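Local coordinates for Fe(2+) transporter FeoB (Escherichia coli, PDB 3I8S), which takes up ferrous iron across the bacterial inner membrane in a GTP-driven process, the chain here being its cytosolic GTP-binding domain, at residues A[78-81]-A[85-88]; A[108-113]-A[201-206]; A[43-48]-A[52-57]. All blocks are in the same frame, centred on the assembly; numbering follows the deposited sequence. Where two conformers were deposited one is given.

Contact 1. Residues A[78-81]-A[85-88]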
loop_
_atom_site.group_PDB
_atom_site.type_symbol
_atom_site.label_atom_id
_atom_site.label_comp_id
_atom_site.label_asym_id
_atom_site.label_seq_id
_atom_site.Cartn_x
_atom_site.Cartn_y
_atom_site.Cartn_z
ATOM N N CYS A 78 1.684 5.412 7.210
ATOM C CA CYS A 78 2.706 4.431 7.490
ATOM C C CYS A 78 2.652 3.867 8.941
ATOM O O CYS A 78 2.745 2.680 9.181
ATOM C CB CYS A 78 4.061 5.083 7.248
ATOM S SG CYS A 78 5.407 3.958 7.352
ATOM N N HIS A 79 2.489 4.754 9.901
ATOM C CA HIS A 79 2.484 4.350 11.281
ATOM C C HIS A 79 1.282 3.418 11.537
ATOM O O HIS A 79 1.411 2.395 12.183
ATOM C CB HIS A 79 2.400 5.597 12.145
ATOM C CG HIS A 79 2.206 5.313 13.594
ATOM N ND1 HIS A 79 0.961 5.221 14.167
ATOM C CD2 HIS A 79 3.089 5.024 14.566
ATOM C CE1 HIS A 79 1.089 4.949 15.447
ATOM N NE2 HIS A 79 2.371 4.828 15.717
ATOM N N TYR A 80 0.119 3.759 11.014
ATOM C CA TYR A 80 -1.047 2.869 11.180
ATOM C C TYR A 80 -0.816 1.500 10.556
ATOM O O TYR A 80 -1.044 0.454 11.151
ATOM C CB TYR A 80 -2.274 3.478 10.537
ATOM C CG TYR A 80 -3.511 2.660 10.801
ATOM C CD1 TYR A 80 -4.177 2.761 12.020
ATOM C CD2 TYR A 80 -3.982 1.775 9.846
ATOM C CE1 TYR A 80 -5.313 1.971 12.274
ATOM C CE2 TYR A 80 -5.107 0.993 10.070
ATOM C CZ TYR A 80 -5.785 1.129 11.278
ATOM O OH TYR A 80 -6.880 0.291 11.528
ATOM N N ILE A 81 -0.287 1.522 9.357
ATOM C CA ILE A 81 -0.118 0.289 8.588
ATOM C C ILE A 81 0.871 -0.635 9.344
ATOM O O ILE A 81 0.631 -1.841 9.469
ATOM C CB ILE A 81 0.238 0.646 7.083
ATOM C CG1 ILE A 81 -0.829 1.592 6.428
ATOM C CG2 ILE A 81 0.476 -0.594 6.219
ATOM C CD1 ILE A 81 -2.092 0.948 5.878
ATOM N N ASP A 85 -2.865 -3.065 13.552
ATOM C CA ASP A 85 -4.253 -3.024 14.008
ATOM C C ASP A 85 -5.216 -3.552 12.950
ATOM O O ASP A 85 -6.211 -4.184 13.292
ATOM C CB ASP A 85 -4.647 -1.608 14.362
ATOM C CG ASP A 85 -4.589 -1.344 15.853
ATOM O OD1 ASP A 85 -4.927 -2.246 16.703
ATOM O OD2 ASP A 85 -4.241 -0.196 16.200
ATOM N N ALA A 86 -4.918 -3.288 11.684
ATOM C CA ALA A 86 -5.784 -3.688 10.595
ATOM C C ALA A 86 -5.540 -5.150 10.266
ATOM O O ALA A 86 -4.414 -5.645 10.344
ATOM C CB ALA A 86 -5.551 -2.835 9.388
ATOM N N ASP A 87 -6.624 -5.829 9.954
ATOM C CA ASP A 87 -6.617 -7.192 9.477
ATOM C C ASP A 87 -6.360 -7.246 7.981
ATOM O O ASP A 87 -5.806 -8.200 7.499
ATOM C CB ASP A 87 -7.975 -7.821 9.784
ATOM C CG ASP A 87 -8.246 -7.903 11.268
ATOM O OD1 ASP A 87 -7.435 -8.550 11.927
ATOM O OD2 ASP A 87 -9.205 -7.309 11.781
ATOM N N LEU A 88 -6.775 -6.194 7.274
ATOM C CA LEU A 88 -6.484 -6.004 5.870
ATOM C C LEU A 88 -6.662 -4.559 5.495
ATOM O O LEU A 88 -7.215 -3.776 6.271
ATOM C CB LEU A 88 -7.378 -6.839 4.976
ATOM C CG LEU A 88 -8.841 -6.516 4.911
ATOM C CD1 LEU A 88 -9.411 -6.964 3.557
ATOM C CD2 LEU A 88 -9.489 -7.228 6.064
HETATM O O HOH W 1 -2.495 -1.957 10.700
#
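Tyr80 of helix 72-83 reaches out to Asp85 and Ala86, on the loop that carries the chain from that helix into strand 88-94. With CG anti to the backbone N (chi1 -175°), the side chain runs out from the helix, and only its far half meets the loop. CB and the near ring carbons make no contact with residues 85-88; here CD2 packs against Leu57, and the ring also touches Thr5 of strand 4-10. Further out the two long edges part company. CE2 lies 3.9 Å from Ala86 CB, and CE1, on the other side of the ring, comes to 4.2 Å from Asp85 CB. The hydroxyl at the tip lies near both the Ala86 methyl and the Asp85 methylene: Tyr80 OH is 4.0 Å from Ala86 CB and 4.1 Å from Asp85 CB. These are van der Waals approaches, made obliquely to the ring. The side chains of Tyr80 and Asp85 cross at about a right angle, and the carboxylate plane is turned 39° from that of the ring.

Beside these side-chain contacts a water bridges the backbones. It donates to Tyr80 O at 2.8 Å and accepts from Ala86 N at 2.9 Å. Tyr80 O also has a hydrogen bond with Ser83 OG, which in turn bonds to Asp85 N, and in this way a carbonyl at the end of the helix and amides of the following loop find partners although the two segments do not bond directly. Just beyond, Asp87 and Leu88 join strand 4-10 by backbone bonds. This is the helix-to-strand connection of the P-loop GTPase fold, the second half of a beta-alpha-beta crossover that leads from strand 51-56 through helix 72-83 to the parallel strand 88-94.

Contact 2. Residues A[108-113]-A[201-206]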
loop_
_atom_site.group_PDB
_atom_site.type_symbol
_atom_site.label_atom_id
_atom_site.label_comp_id
_atom_site.label_asym_id
_atom_site.label_seq_id
_atom_site.Cartn_x
_atom_site.Cartn_y
_atom_site.Cartn_z
ATOM N N LEU A 108 2.639 -1.323 -0.065
ATOM C CA LEU A 108 1.732 -2.117 0.775
ATOM C C LEU A 108 1.986 -3.597 0.575
ATOM O O LEU A 108 2.084 -4.337 1.538
ATOM C CB LEU A 108 0.262 -1.851 0.478
ATOM C CG LEU A 108 -0.165 -0.412 0.619
ATOM C CD1 LEU A 108 -1.564 -0.341 0.138
ATOM C CD2 LEU A 108 0.004 -0.003 2.071
ATOM N N LEU A 109 2.147 -4.003 -0.679
ATOM C CA LEU A 109 2.357 -5.420 -1.012
ATOM C C LEU A 109 3.715 -5.923 -0.492
ATOM O O LEU A 109 3.837 -7.060 -0.028
ATOM C CB LEU A 109 2.239 -5.576 -2.547
ATOM C CG LEU A 109 0.830 -5.332 -3.101
ATOM C CD1 LEU A 109 0.839 -5.329 -4.647
ATOM C CD2 LEU A 109 -0.130 -6.347 -2.545
ATOM N N GLU A 110 4.728 -5.077 -0.567
ATOM C CA GLU A 110 6.047 -5.417 -0.041
ATOM C C GLU A 110 6.064 -5.598 1.488
ATOM O O GLU A 110 6.859 -6.391 2.015
ATOM C CB GLU A 110 7.081 -4.386 -0.439
ATOM C CG GLU A 110 7.444 -4.403 -1.868
ATOM C CD GLU A 110 8.754 -3.708 -2.108
ATOM O OE1 GLU A 110 8.863 -2.477 -1.851
ATOM O OE2 GLU A 110 9.682 -4.403 -2.508
ATOM N N LEU A 111 5.187 -4.875 2.186
ATOM C CA LEU A 111 5.012 -5.061 3.640
ATOM C C LEU A 111 4.271 -6.354 3.945
ATOM O O LEU A 111 4.318 -6.892 5.076
ATOM C CB LEU A 111 4.246 -3.862 4.239
ATOM C CG LEU A 111 5.145 -2.659 4.456
ATOM C CD1 LEU A 111 4.280 -1.401 4.673
ATOM C CD2 LEU A 111 6.070 -2.956 5.639
ATOM N N GLY A 112 3.581 -6.869 2.937
ATOM C CA GLY A 112 2.923 -8.145 3.069
ATOM C C GLY A 112 1.576 -8.078 3.758
ATOM O O GLY A 112 1.045 -9.116 4.168
ATOM N N ILE A 113 1.010 -6.879 3.912
ATOM C CA ILE A 113 -0.285 -6.773 4.609
ATOM C C ILE A 113 -1.385 -7.218 3.622
ATOM O O ILE A 113 -1.306 -6.821 2.455
ATOM C CB ILE A 113 -0.677 -5.310 5.028
ATOM C CG1 ILE A 113 0.508 -4.469 5.523
ATOM C CG2 ILE A 113 -1.845 -5.379 6.015
ATOM C CD1 ILE A 113 1.169 -4.974 6.708
ATOM N N ARG A 201 10.452 -6.207 8.650
ATOM C CA ARG A 201 11.841 -5.912 8.977
ATOM C C ARG A 201 12.660 -5.717 7.697
ATOM O O ARG A 201 13.443 -4.787 7.578
ATOM C CB ARG A 201 12.414 -7.014 9.869
ATOM C CG ARG A 201 12.008 -6.815 11.371
ATOM C CD ARG A 201 12.691 -7.777 12.305
ATOM N NE ARG A 201 12.137 -9.117 12.246
ATOM C CZ ARG A 201 12.799 -10.199 11.829
ATOM N NH1 ARG A 201 14.059 -10.135 11.463
ATOM N NH2 ARG A 201 12.190 -11.375 11.819
ATOM N N ARG A 202 12.452 -6.565 6.718
ATOM C CA ARG A 202 13.163 -6.430 5.469
ATOM C C ARG A 202 12.795 -5.147 4.687
ATOM O O ARG A 202 13.641 -4.499 4.078
ATOM C CB ARG A 202 12.948 -7.672 4.625
ATOM C CG ARG A 202 13.648 -8.866 5.244
ATOM C CD ARG A 202 13.434 -10.110 4.398
ATOM N NE ARG A 202 14.325 -11.193 4.820
ATOM C CZ ARG A 202 14.224 -12.449 4.387
ATOM N NH1 ARG A 202 13.246 -12.803 3.570
ATOM N NH2 ARG A 202 15.090 -13.368 4.789
ATOM N N TRP A 203 11.523 -4.815 4.707
ATOM C CA TRP A 203 11.023 -3.577 4.088
ATOM C C TRP A 203 11.657 -2.381 4.800
ATOM O O TRP A 203 12.115 -1.453 4.157
ATOM C CB TRP A 203 9.519 -3.525 4.226
ATOM C CG TRP A 203 8.900 -2.355 3.557
ATOM C CD1 TRP A 203 8.571 -2.240 2.224
ATOM C CD2 TRP A 203 8.528 -1.111 4.168
ATOM N NE1 TRP A 203 8.015 -0.996 1.979
ATOM C CE2 TRP A 203 7.968 -0.291 3.146
ATOM C CE3 TRP A 203 8.627 -0.591 5.469
ATOM C CZ2 TRP A 203 7.498 1.005 3.406
ATOM C CZ3 TRP A 203 8.164 0.687 5.710
ATOM C CH2 TRP A 203 7.600 1.463 4.686
ATOM N N LEU A 204 11.633 -2.401 6.117
ATOM C CA LEU A 204 12.278 -1.352 6.903
ATOM C C LEU A 204 13.769 -1.201 6.549
ATOM O O LEU A 204 14.265 -0.082 6.445
ATOM C CB LEU A 204 12.085 -1.588 8.386
ATOM C CG LEU A 204 10.703 -1.327 8.965
ATOM C CD1 LEU A 204 10.651 -1.884 10.391
ATOM C CD2 LEU A 204 10.256 0.156 8.911
ATOM N N GLY A 205 14.473 -2.324 6.416
ATOM C CA GLY A 205 15.870 -2.307 5.995
ATOM C C GLY A 205 16.083 -1.539 4.709
ATOM O O GLY A 205 16.997 -0.689 4.616
ATOM N N LEU A 206 15.253 -1.846 3.708
ATOM C CA LEU A 206 15.352 -1.195 2.391
ATOM C C LEU A 206 14.986 0.291 2.490
ATOM O O LEU A 206 15.641 1.135 1.893
ATOM C CB LEU A 206 14.447 -1.900 1.382
ATOM C CG LEU A 206 15.017 -3.038 0.547
ATOM C CD1 LEU A 206 14.031 -3.391 -0.560
ATOM C CD2 LEU A 206 16.399 -2.685 -0.049
#
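Leu111 and Trp203 bring their CA atoms to 6.2 Å where the C-terminal turn of helix 98-111 meets helix 198-210. Gly112, at positive phi, ends the first helix in a Schellman motif whose two bonds back into the last turn are weak; the second helix runs on unbroken through the contact. From helix 198-210 Trp203 sends its indole across, CG anti to the backbone N (chi1 -176°). Leu111 CG sits over the face of the five-membered ring, 3.8 Å from its centroid and 11° off the normal, a CH-pi contact. Leu111 CD2 presses nearer the rim, 3.4 Å from Trp203 CD2. The interface is thus a buried seam between the GTPase domain and the helical domain that follows it in FeoB. Glu110 adds its aliphatic part, CB standing 3.7 Å from Trp203 CD1, while its carboxylate plane is turned 89° from the indole. The polar end of Glu110 is held elsewhere, OE2 bonding to Tyr177 OH. Replacing Trp203 by an alanine removes the aromatic face against Leu111, and the gap opened between the helices would probably leave its isobutyl group less firmly held. Leu63 and Gln200 also touch Leu111.

Contact 3. Residues A[43-48]-A[52-57]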
loop_
_atom_site.group_PDB
_atom_site.type_symbol
_atom_site.label_atom_id
_atom_site.label_comp_id
_atom_site.label_asym_id
_atom_site.label_seq_id
_atom_site.Cartn_x
_atom_site.Cartn_y
_atom_site.Cartn_z
ATOM N N GLY A 43 -15.619 4.368 10.479
ATOM C CA GLY A 43 -17.017 4.035 10.373
ATOM C C GLY A 43 -17.238 2.560 10.368
ATOM O O GLY A 43 -16.292 1.773 10.449
ATOM N N GLN A 44 -18.492 2.171 10.296
ATOM C CA GLN A 44 -18.851 0.767 10.366
ATOM C C GLN A 44 -19.673 0.365 9.178
ATOM O O GLN A 44 -20.441 1.158 8.643
ATOM C CB GLN A 44 -19.656 0.457 11.636
ATOM C CG GLN A 44 -18.993 0.893 12.903
ATOM C CD GLN A 44 -18.462 -0.245 13.712
ATOM O OE1 GLN A 44 -19.233 -1.085 14.198
ATOM N NE2 GLN A 44 -17.148 -0.262 13.924
ATOM N N PHE A 45 -19.561 -0.906 8.808
ATOM C CA PHE A 45 -20.462 -1.506 7.824
ATOM C C PHE A 45 -20.351 -3.002 7.943
ATOM O O PHE A 45 -19.467 -3.542 8.647
ATOM C CB PHE A 45 -20.176 -1.066 6.372
ATOM C CG PHE A 45 -18.922 -1.615 5.779
ATOM C CD1 PHE A 45 -17.734 -0.908 5.888
ATOM C CD2 PHE A 45 -18.935 -2.787 5.027
ATOM C CE1 PHE A 45 -16.568 -1.396 5.327
ATOM C CE2 PHE A 45 -17.795 -3.280 4.453
ATOM C CZ PHE A 45 -16.588 -2.584 4.609
ATOM N N SER A 46 -21.265 -3.666 7.262
ATOM C CA SER A 46 -21.326 -5.118 7.345
ATOM C C SER A 46 -21.302 -5.720 5.955
ATOM O O SER A 46 -21.699 -5.085 4.956
ATOM C CB SER A 46 -22.526 -5.599 8.151
ATOM O OG SER A 46 -23.763 -5.230 7.568
ATOM N N THR A 47 -20.763 -6.922 5.903
ATOM C CA THR A 47 -20.775 -7.763 4.734
ATOM C C THR A 47 -21.682 -8.971 5.043
ATOM O O THR A 47 -22.264 -9.066 6.137
ATOM C CB THR A 47 -19.376 -8.223 4.405
ATOM O OG1 THR A 47 -18.876 -9.054 5.460
ATOM C CG2 THR A 47 -18.396 -7.034 4.141
ATOM N N THR A 48 -21.737 -9.967 4.163
ATOM C CA THR A 48 -22.487 -11.163 4.482
ATOM C C THR A 48 -21.987 -11.792 5.794
ATOM O O THR A 48 -22.797 -12.185 6.630
ATOM C CB THR A 48 -22.431 -12.195 3.333
ATOM O OG1 THR A 48 -22.987 -11.598 2.146
ATOM C CG2 THR A 48 -23.134 -13.455 3.691
ATOM N N VAL A 52 -17.535 -4.850 10.136
ATOM C CA VAL A 52 -16.297 -4.157 9.807
ATOM C C VAL A 52 -16.192 -2.748 10.424
ATOM O O VAL A 52 -17.166 -1.991 10.478
ATOM C CB VAL A 52 -16.132 -4.005 8.255
ATOM C CG1 VAL A 52 -14.865 -3.140 7.894
ATOM C CG2 VAL A 52 -16.117 -5.394 7.558
ATOM N N THR A 53 -15.006 -2.454 10.936
ATOM C CA THR A 53 -14.589 -1.090 11.246
ATOM C C THR A 53 -13.650 -0.697 10.147
ATOM O O THR A 53 -12.635 -1.365 9.927
ATOM C CB THR A 53 -13.861 -0.967 12.610
ATOM O OG1 THR A 53 -14.767 -1.339 13.672
ATOM C CG2 THR A 53 -13.378 0.460 12.849
ATOM N N LEU A 54 -13.973 0.414 9.501
ATOM C CA LEU A 54 -13.206 0.989 8.400
ATOM C C LEU A 54 -12.558 2.282 8.855
ATOM O O LEU A 54 -13.239 3.223 9.230
ATOM C CB LEU A 54 -14.144 1.270 7.209
ATOM C CG LEU A 54 -13.527 1.703 5.897
ATOM C CD1 LEU A 54 -12.640 0.545 5.388
ATOM C CD2 LEU A 54 -14.662 2.177 4.893
ATOM N N VAL A 55 -11.240 2.310 8.824
ATOM C CA VAL A 55 -10.437 3.447 9.236
ATOM C C VAL A 55 -9.916 4.150 7.993
ATOM O O VAL A 55 -9.192 3.552 7.159
ATOM C CB VAL A 55 -9.244 2.988 10.144
ATOM C CG1 VAL A 55 -8.415 4.213 10.548
ATOM C CG2 VAL A 55 -9.756 2.219 11.356
ATOM N N ASP A 56 -10.314 5.389 7.825
ATOM C CA ASP A 56 -9.954 6.148 6.627
ATOM C C ASP A 56 -8.568 6.741 6.827
ATOM O O ASP A 56 -8.402 7.622 7.674
ATOM C CB ASP A 56 -10.955 7.273 6.406
ATOM C CG ASP A 56 -10.655 8.095 5.136
ATOM O OD1 ASP A 56 -10.141 7.563 4.142
ATOM O OD2 ASP A 56 -11.004 9.268 5.166
ATOM N N LEU A 57 -7.599 6.342 6.046
ATOM C CA LEU A 57 -6.245 6.885 6.261
ATOM C C LEU A 57 -6.011 8.138 5.378
ATOM O O LEU A 57 -6.585 8.249 4.294
ATOM C CB LEU A 57 -5.215 5.809 5.983
ATOM C CG LEU A 57 -5.323 4.503 6.753
ATOM C CD1 LEU A 57 -4.175 3.596 6.396
ATOM C CD2 LEU A 57 -5.415 4.803 8.265
#
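The Phe45 ring carries Val52 over the centre of one face, with Val52 CB 4.0 Å from the ring centroid and 13° off its normal, a CH-pi contact; Leu54 CB stands at the ring edge, 4.1 Å from Phe45 CE1. Val52 CG1 comes closer still, 3.5 Å from Phe45 CE1. Phe45 reaches this place with CG between the backbone N and the carbonyl carbon (chi1 71°), lying side by side with Val52 and pointing the same way. On the opposite face of the sheet, Gln44 NE2 approaches to 2.6 Å from Thr53 OG1.

Backbone bonds fix this register of the antiparallel hairpin. Gly43 pairs with Leu54 and Phe45 with Val52, each a hydrogen-bonded pair, with Gln44 and Thr53 as the non-hydrogen-bonded pair between. Leu54 N donates to Gly43 O at 2.9 Å in a nearly straight bond, and Val52 N to Phe45 O at 2.8 Å. The CA groups of Gln44 and Thr53 add CA-H...O contacts to Val52 O and Gly43 O. The N-to-C directions of the two short segments make 139°, an antiparallel pair with marked twist.

The second strand leads into Asp56 and Leu57, predicted to belong to the GTP site, and Leu57 O is hydrogen-bonded to Lys16 of the GTP-binding loop. Within the GTPase sheet, helix 154-164 covers Phe45 through Lys160 and Ile163, helix 16-24 packs on Leu54, and strand 4-10 bonds to Thr53 and Val55.

How the contacts relate
From the N terminus, contact 3 comes first, closing the hairpin between strands 39-46 and 51-56. Contact 1 follows, closing the short turn that takes helix 72-83 into strand 88-94. Contact 2 opens later and spans 87 residues, tying the end of helix 98-111 to the helical domain. The three loops lie in series; none nests in or crosses another. In space, contact 1 stands between the others. Ile81 CD1 packs on Leu57 CD1 and Tyr80 OH on Val55 CG2 of contact 3, while Ile81 CG2 meets Ile113 CG1 and Cys78 SG nears Trp203 CH2 of contact 2. Contacts 2 and 3 do not touch; helix 72-83 lies between them and touches both.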